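Local structure of SusD homolog (Bacteroides thetaiotaomicron, 3SGH) at residues A[260-265]-A[391-396]; A[361-366]-A[411-416]. The protein probably binds glycans at the cell surface as a SusD-like outer-membrane lipoprotein, handing them to a partner transporter for uptake. All blocks are in the same frame, centred on the assembly; numbering follows the deposited sequence.

Interaction 1 (A[260-265]-A[391-396]); sequences NGYNDP and SSITIK
The aromatic ring of Y262 lies against I395, whose CG1 sits over the ring centre in a CH-pi contact, 4.0 Å from the centroid and only 13° off the ring normal. Y262 comes just after helix 253-261, where N263, with positive phi, closes the last turn as a Schellman motif; the chain leaving a helix here meets a loop of the SusD-like fold, 391-396, that has no regular structure of its own. CD1 of I395 reaches further toward the root of the ring and comes within 3.8 Å of Y262 CD1. With CG anti to the carbonyl carbon (chi1 -69°), the ring extends across to the loop, and its hydroxyl gives a hydrogen bond to the backbone oxygen of I393. Ring face and hydroxyl thus do different work: the face packs on a branched side chain, the hydroxyl donates to a main-chain carbonyl. A phenylalanine in place of Y262 could keep the isoleucine contact but would probably leave the I393 carbonyl without this donor. Q413 and I416 of helix 403-417 also touch the ring. The Y262 OH to I393 O bond measures 2.7 Å, its donor standing 41° out of the carbonyl plane.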
ATOM      1  N   ASN A 260      16.218   1.406  13.223  1.00 14.98           N
ATOM      2  CA  ASN A 260      17.314   1.804  14.123  1.00 15.60           C
ATOM      3  C   ASN A 260      17.609   0.668  15.137  1.00 17.07           C
ATOM      4  O   ASN A 260      18.768   0.325  15.382  1.00 17.08           O
ATOM      5  CB  ASN A 260      16.999   3.101  14.864  1.00 16.32           C
ATOM      6  CG  ASN A 260      17.278   4.356  14.041  1.00 16.29           C
ATOM      7  OD1 ASN A 260      18.081   4.342  13.112  1.00 15.93           O
ATOM      8  ND2 ASN A 260      16.661   5.470  14.439  1.00 15.94           N
ATOM      9  N   GLY A 261      16.549   0.075  15.684  1.00 16.31           N
ATOM     10  CA  GLY A 261      16.689  -1.027  16.646  1.00 17.31           C
ATOM     11  C   GLY A 261      17.409  -2.200  16.021  1.00 17.00           C
ATOM     12  O   GLY A 261      18.220  -2.856  16.677  1.00 17.82           O
ATOM     13  N   TYR A 262      17.124  -2.450  14.730  1.00 16.81           N
ATOM     14  CA  TYR A 262      17.749  -3.542  13.963  1.00 16.82           C
ATOM     15  C   TYR A 262      19.099  -3.220  13.320  1.00 18.27           C
ATOM     16  O   TYR A 262      19.669  -4.087  12.628  1.00 19.02           O
ATOM     17  CB  TYR A 262      16.814  -3.959  12.826  1.00 16.04           C
ATOM     18  CG  TYR A 262      15.520  -4.659  13.212  1.00 16.28           C
ATOM     19  CD1 TYR A 262      15.426  -5.426  14.381  1.00 16.75           C
ATOM     20  CD2 TYR A 262      14.405  -4.620  12.371  1.00 17.86           C
ATOM     21  CE1 TYR A 262      14.252  -6.085  14.696  1.00 16.64           C
ATOM     22  CE2 TYR A 262      13.249  -5.290  12.665  1.00 18.65           C
ATOM     23  CZ  TYR A 262      13.174  -6.033  13.817  1.00 18.36           C
ATOM     24  OH  TYR A 262      12.011  -6.699  14.071  1.00 17.23           O
ATOM     25  N   ASN A 263      19.628  -2.018  13.567  1.00 17.85           N
ATOM     26  CA  ASN A 263      20.824  -1.496  12.870  1.00 19.18           C
ATOM     27  C   ASN A 263      20.743  -1.813  11.393  1.00 18.95           C
ATOM     28  O   ASN A 263      21.700  -2.249  10.785  1.00 18.81           O
ATOM     29  CB  ASN A 263      22.108  -2.064  13.502  1.00 20.10           C
ATOM     30  CG  ASN A 263      22.258  -1.638  14.943  1.00 22.38           C
ATOM     31  OD1 ASN A 263      22.048  -0.473  15.254  1.00 26.07           O
ATOM     32  ND2 ASN A 263      22.607  -2.573  15.815  1.00 27.72           N
ATOM     33  N   ASP A 264      19.565  -1.554  10.821  1.00 17.80           N
ATOM     34  CA  ASP A 264      19.203  -2.075   9.498  1.00 16.95           C
ATOM     35  C   ASP A 264      20.019  -1.398   8.414  1.00 17.39           C
ATOM     36  O   ASP A 264      19.958  -0.170   8.266  1.00 17.20           O
ATOM     37  CB  ASP A 264      17.693  -1.876   9.254  1.00 16.45           C
ATOM     38  CG  ASP A 264      17.142  -2.743   8.144  1.00 15.55           C
ATOM     39  OD1 ASP A 264      17.696  -2.740   7.000  1.00 15.29           O
ATOM     40  OD2 ASP A 264      16.118  -3.432   8.381  1.00 16.18           O
ATOM     41  N   PRO A 265      20.747  -2.189   7.633  1.00 17.43           N
ATOM     42  CA  PRO A 265      21.596  -1.578   6.616  1.00 17.87           C
ATOM     43  C   PRO A 265      20.855  -0.938   5.466  1.00 17.30           C
ATOM     44  O   PRO A 265      21.470  -0.252   4.655  1.00 18.64           O
ATOM     45  CB  PRO A 265      22.457  -2.734   6.097  1.00 18.58           C
ATOM     46  CG  PRO A 265      22.007  -3.945   6.736  1.00 20.60           C
ATOM     47  CD  PRO A 265      20.943  -3.648   7.742  1.00 18.70           C
ATOM     48  N   SER A 391       6.594  -3.868  19.713  1.00 17.67           N
ATOM     49  CA  SER A 391       7.171  -5.100  19.179  1.00 17.97           C
ATOM     50  C   SER A 391       8.520  -5.477  19.783  1.00 18.73           C
ATOM     51  O   SER A 391       9.381  -4.614  20.021  1.00 18.66           O
ATOM     52  CB  SER A 391       7.329  -4.972  17.662  1.00 17.49           C
ATOM     53  OG  SER A 391       7.722  -6.189  17.067  1.00 17.69           O
ATOM     54  N   SER A 392       8.729  -6.776  19.995  1.00 19.35           N
ATOM     55  CA  SER A 392      10.010  -7.279  20.451  0.70 19.56           C
ATOM     56  C   SER A 392      10.574  -8.281  19.464  1.00 19.57           C
ATOM     57  O   SER A 392      11.536  -9.022  19.799  1.00 19.39           O
ATOM     58  CB  SER A 392       9.824  -7.928  21.817  0.70 19.94           C
ATOM     59  OG  SER A 392       8.721  -8.834  21.823  0.70 24.27           O
ATOM     60  N   ILE A 393       9.993  -8.304  18.256  1.00 18.21           N
ATOM     61  CA  ILE A 393      10.299  -9.349  17.279  1.00 17.93           C
ATOM     62  C   ILE A 393      11.717  -9.207  16.732  1.00 18.85           C
ATOM     63  O   ILE A 393      12.142  -8.132  16.302  1.00 18.04           O
ATOM     64  CB  ILE A 393       9.201  -9.438  16.158  1.00 18.64           C
ATOM     65  CG1 ILE A 393       9.100 -10.839  15.550  1.00 17.61           C
ATOM     66  CG2 ILE A 393       9.397  -8.372  15.084  1.00 18.31           C
ATOM     67  CD1 ILE A 393       8.562 -11.962  16.545  1.00 21.68           C
ATOM     68  N   THR A 394      12.459 -10.310  16.739  1.00 18.32           N
ATOM     69  CA  THR A 394      13.815 -10.332  16.251  1.00 18.76           C
ATOM     70  C   THR A 394      13.851 -10.819  14.811  1.00 18.65           C
ATOM     71  O   THR A 394      12.866 -11.328  14.297  1.00 18.50           O
ATOM     72  CB  THR A 394      14.689 -11.263  17.152  1.00 18.69           C
ATOM     73  OG1 THR A 394      14.105 -12.571  17.189  1.00 20.82           O
ATOM     74  CG2 THR A 394      14.785 -10.689  18.567  1.00 22.02           C
ATOM     75  N   ILE A 395      15.000 -10.686  14.157  1.00 19.04           N
ATOM     76  CA  ILE A 395      15.104 -10.975  12.729  1.00 17.90           C
ATOM     77  C   ILE A 395      15.281 -12.438  12.363  1.00 19.33           C
ATOM     78  O   ILE A 395      14.566 -12.968  11.501  1.00 18.45           O
ATOM     79  CB  ILE A 395      16.291 -10.204  12.118  1.00 18.79           C
ATOM     80  CG1 ILE A 395      16.139  -8.669  12.328  1.00 19.50           C
ATOM     81  CG2 ILE A 395      16.474 -10.566  10.587  1.00 18.37           C
ATOM     82  CD1 ILE A 395      17.478  -7.939  12.343  1.00 18.95           C
ATOM     83  N   LYS A 396      16.241 -13.103  13.016  1.00 19.67           N
ATOM     84  CA  LYS A 396      16.561 -14.501  12.682  0.50 20.53           C
ATOM     85  C   LYS A 396      15.336 -15.386  12.802  1.00 19.82           C
ATOM     86  O   LYS A 396      14.624 -15.347  13.810  1.00 19.71           O
ATOM     87  CB  LYS A 396      17.659 -15.063  13.597  0.50 21.02           C
ATOM     88  CG  LYS A 396      18.114 -16.510  13.287  0.50 23.55           C
ATOM     89  CD  LYS A 396      18.378 -17.281  14.585  0.50 26.78           C
ATOM     90  CE  LYS A 396      19.393 -18.415  14.418  0.50 27.67           C
ATOM     91  NZ  LYS A 396      19.124 -19.316  13.247  0.50 27.55           N
TER

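Interaction 2 (A[361-366]-A[411-416])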
ATOM      1  N   ASP A 361      23.158 -11.701   4.909  1.00 25.90           N
ATOM      2  CA  ASP A 361      23.541 -12.930   5.623  1.00 27.33           C
ATOM      3  C   ASP A 361      23.644 -12.660   7.098  1.00 26.86           C
ATOM      4  O   ASP A 361      23.032 -13.335   7.919  1.00 26.16           O
ATOM      5  CB  ASP A 361      24.922 -13.446   5.159  1.00 28.97           C
ATOM      6  CG  ASP A 361      24.843 -14.375   3.957  1.00 31.36           C
ATOM      7  OD1 ASP A 361      23.761 -14.558   3.367  1.00 33.49           O
ATOM      8  OD2 ASP A 361      25.911 -14.918   3.592  1.00 37.34           O
ATOM      9  N   ASP A 362      24.411 -11.637   7.441  1.00 26.90           N
ATOM     10  CA  ASP A 362      24.649 -11.342   8.830  1.00 27.43           C
ATOM     11  C   ASP A 362      23.400 -10.726   9.465  1.00 24.97           C
ATOM     12  O   ASP A 362      23.089 -11.007  10.615  1.00 24.39           O
ATOM     13  CB  ASP A 362      25.893 -10.448   8.999  1.00 29.50           C
ATOM     14  CG  ASP A 362      27.224 -11.198   8.740  1.00 34.11           C
ATOM     15  OD1 ASP A 362      27.258 -12.435   8.448  1.00 39.09           O
ATOM     16  OD2 ASP A 362      28.262 -10.503   8.824  1.00 41.18           O
ATOM     17  N   TYR A 363      22.641  -9.942   8.692  1.00 23.46           N
ATOM     18  CA  TYR A 363      21.338  -9.464   9.159  1.00 21.84           C
ATOM     19  C   TYR A 363      20.409 -10.614   9.540  1.00 21.17           C
ATOM     20  O   TYR A 363      19.744 -10.582  10.581  1.00 20.77           O
ATOM     21  CB  TYR A 363      20.674  -8.619   8.046  1.00 21.02           C
ATOM     22  CG  TYR A 363      19.423  -7.882   8.438  1.00 18.87           C
ATOM     23  CD1 TYR A 363      19.491  -6.692   9.159  1.00 18.15           C
ATOM     24  CD2 TYR A 363      18.163  -8.346   8.083  1.00 19.64           C
ATOM     25  CE1 TYR A 363      18.332  -6.021   9.522  1.00 14.87           C
ATOM     26  CE2 TYR A 363      17.026  -7.667   8.412  1.00 18.60           C
ATOM     27  CZ  TYR A 363      17.096  -6.523   9.132  1.00 16.14           C
ATOM     28  OH  TYR A 363      15.907  -5.879   9.436  1.00 18.56           O
ATOM     29  N   LEU A 364      20.335 -11.632   8.689  1.00 20.52           N
ATOM     30  CA  LEU A 364      19.422 -12.731   8.896  1.00 20.59           C
ATOM     31  C   LEU A 364      19.864 -13.638  10.042  1.00 20.76           C
ATOM     32  O   LEU A 364      19.091 -14.530  10.455  1.00 22.48           O
ATOM     33  CB  LEU A 364      19.283 -13.562   7.608  1.00 19.82           C
ATOM     34  CG  LEU A 364      18.350 -12.953   6.544  1.00 20.61           C
ATOM     35  CD1 LEU A 364      18.452 -13.694   5.195  1.00 20.19           C
ATOM     36  CD2 LEU A 364      16.927 -13.003   7.038  1.00 20.25           C
ATOM     37  N   ALA A 365      21.105 -13.472  10.477  1.00 21.98           N
ATOM     38  CA  ALA A 365      21.667 -14.214  11.609  1.00 22.60           C
ATOM     39  C   ALA A 365      21.467 -13.465  12.932  1.00 23.70           C
ATOM     40  O   ALA A 365      21.898 -13.963  14.000  1.00 23.77           O
ATOM     41  CB  ALA A 365      23.168 -14.466  11.393  1.00 24.42           C
ATOM     42  N   ASP A 366      20.834 -12.298  12.890  1.00 22.59           N
ATOM     43  CA  ASP A 366      20.662 -11.477  14.088  1.00 22.29           C
ATOM     44  C   ASP A 366      19.511 -11.982  14.951  1.00 22.51           C
ATOM     45  O   ASP A 366      18.343 -11.791  14.626  1.00 21.58           O
ATOM     46  CB  ASP A 366      20.451 -10.008  13.713  1.00 22.09           C
ATOM     47  CG  ASP A 366      20.412  -9.091  14.918  1.00 21.27           C
ATOM     48  OD1 ASP A 366      20.008  -9.518  16.021  1.00 21.89           O
ATOM     49  OD2 ASP A 366      20.743  -7.888  14.757  1.00 22.42           O
ATOM     50  N   LEU A 411       5.450 -10.467   8.654  1.00 14.38           N
ATOM     51  CA  LEU A 411       4.835  -9.201   8.307  1.00 14.37           C
ATOM     52  C   LEU A 411       5.651  -7.965   8.661  1.00 15.27           C
ATOM     53  O   LEU A 411       5.569  -6.946   7.958  1.00 16.06           O
ATOM     54  CB  LEU A 411       3.431  -9.113   8.915  1.00 14.31           C
ATOM     55  CG  LEU A 411       2.526 -10.192   8.373  1.00 17.38           C
ATOM     56  CD1 LEU A 411       1.120  -9.995   8.949  1.00 14.05           C
ATOM     57  CD2 LEU A 411       2.515 -10.175   6.854  1.00 15.19           C
ATOM     58  N   THR A 412       6.467  -8.034   9.700  1.00 15.54           N
ATOM     59  CA  THR A 412       7.401  -6.930   9.996  1.00 14.70           C
ATOM     60  C   THR A 412       8.470  -6.757   8.902  1.00 15.14           C
ATOM     61  O   THR A 412       8.714  -5.623   8.432  1.00 14.87           O
ATOM     62  CB  THR A 412       8.036  -7.089  11.396  1.00 15.09           C
ATOM     63  OG1 THR A 412       6.982  -7.140  12.364  1.00 15.06           O
ATOM     64  CG2 THR A 412       8.969  -5.890  11.734  1.00 15.29           C
ATOM     65  N   GLN A 413       9.170  -7.834   8.527  1.00 14.39           N
ATOM     66  CA  GLN A 413      10.153  -7.741   7.430  1.00 14.73           C
ATOM     67  C   GLN A 413       9.454  -7.420   6.094  1.00 15.04           C
ATOM     68  O   GLN A 413       9.983  -6.692   5.273  1.00 15.25           O
ATOM     69  CB  GLN A 413      11.024  -8.986   7.329  1.00 15.16           C
ATOM     70  CG  GLN A 413      11.981  -9.109   8.480  1.00 16.23           C
ATOM     71  CD  GLN A 413      13.055  -8.010   8.464  1.00 15.67           C
ATOM     72  OE1 GLN A 413      13.444  -7.565   7.422  1.00 15.60           O
ATOM     73  NE2 GLN A 413      13.489  -7.566   9.630  1.00 15.81           N
ATOM     74  N   LYS A 414       8.251  -7.938   5.897  1.00 14.89           N
ATOM     75  CA  LYS A 414       7.518  -7.583   4.678  1.00 14.51           C
ATOM     76  C   LYS A 414       7.280  -6.075   4.615  1.00 14.37           C
ATOM     77  O   LYS A 414       7.404  -5.428   3.547  1.00 12.54           O
ATOM     78  CB  LYS A 414       6.193  -8.317   4.614  1.00 14.53           C
ATOM     79  CG  LYS A 414       5.318  -7.941   3.425  1.00 15.33           C
ATOM     80  CD  LYS A 414       3.930  -8.607   3.605  1.00 18.10           C
ATOM     81  CE  LYS A 414       2.917  -8.224   2.582  1.00 20.52           C
ATOM     82  NZ  LYS A 414       1.565  -8.721   2.942  1.00 20.29           N
ATOM     83  N   TRP A 415       6.883  -5.521   5.767  1.00 14.72           N
ATOM     84  CA  TRP A 415       6.565  -4.104   5.886  1.00 14.19           C
ATOM     85  C   TRP A 415       7.799  -3.236   5.654  1.00 13.50           C
ATOM     86  O   TRP A 415       7.729  -2.243   4.920  1.00 12.88           O
ATOM     87  CB  TRP A 415       5.936  -3.867   7.242  1.00 14.31           C
ATOM     88  CG  TRP A 415       5.840  -2.442   7.648  1.00 14.77           C
ATOM     89  CD1 TRP A 415       5.064  -1.469   7.083  1.00 13.81           C
ATOM     90  CD2 TRP A 415       6.480  -1.861   8.774  1.00 14.91           C
ATOM     91  NE1 TRP A 415       5.186  -0.307   7.814  1.00 13.68           N
ATOM     92  CE2 TRP A 415       6.083  -0.522   8.838  1.00 14.07           C
ATOM     93  CE3 TRP A 415       7.378  -2.339   9.731  1.00 13.55           C
ATOM     94  CZ2 TRP A 415       6.547   0.330   9.821  1.00 14.06           C
ATOM     95  CZ3 TRP A 415       7.789  -1.495  10.725  1.00 16.19           C
ATOM     96  CH2 TRP A 415       7.389  -0.191  10.761  1.00 16.85           C
ATOM     97  N   ILE A 416       8.951  -3.683   6.157  1.00 13.43           N
ATOM     98  CA  ILE A 416      10.191  -2.955   5.936  1.00 13.07           C
ATOM     99  C   ILE A 416      10.575  -3.024   4.464  1.00 14.10           C
ATOM    100  O   ILE A 416      10.953  -2.025   3.869  1.00 14.38           O
ATOM    101  CB  ILE A 416      11.350  -3.521   6.787  1.00 12.95           C
ATOM    102  CG1 ILE A 416      11.061  -3.213   8.232  1.00 14.88           C
ATOM    103  CG2 ILE A 416      12.706  -2.879   6.396  1.00 13.89           C
ATOM    104  CD1 ILE A 416      12.029  -3.981   9.241  1.00 14.28           C
TER
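In the alpha-helical SusD-like fold, short helix 360-364 and the longer helix 403-417 are bridged chiefly by Y363 and Q413, with 93 Å² buried between the segments. The two side chains reach toward each other from opposite directions. Y363 has CG anti to its backbone nitrogen (chi1 -171°), which sends the ring out from the helix with the hydroxyl leading. Q413 bends at chi2 and presents its amide to the ring's edge, the amide and ring planes standing 72° apart. Its NE2 donates a hydrogen bond to Y363 OH over 3.0 Å, and the phenolic oxygen lies close to the amide plane, only 11° out of it. The other end of the amide is used as well, since Q413 OE1 accepts from R266; with both ends engaged, the amide's rotation is fixed by its partners. I416, one turn further along the helix, adds a looser contact, its methyl CD1 lying 4.3 Å from Y363 OH. All three residues are buried. Around them, helix 340-354 supplies V348 and F352 against Y363 and Y344 against Q413, while F324 of helix 319-331 touches Q413 and L255 of helix 253-261 packs on I416.

How the interactions relate
Taken together, the two contacts show how loops and helix ends can be tied into one buried cluster. Their centres are about 7 Å apart, on the same side of the chain's centre, and their segments alternate in sequence: 260-265, 361-366, 391-396, 411-416. Y363 OH of interaction 2 lies 2.7 Å from D264 OD2 of interaction 1, a probable though weak hydrogen bond, and K396 N probably bonds to D366 O at 3.0 Å. The turn after helix 253-261 and the loop 391-396 therefore both meet the end of helix 360-364, and helix 403-417 touches both Y262 and I393, so sequence-distant parts of the SusD-like fold are joined here.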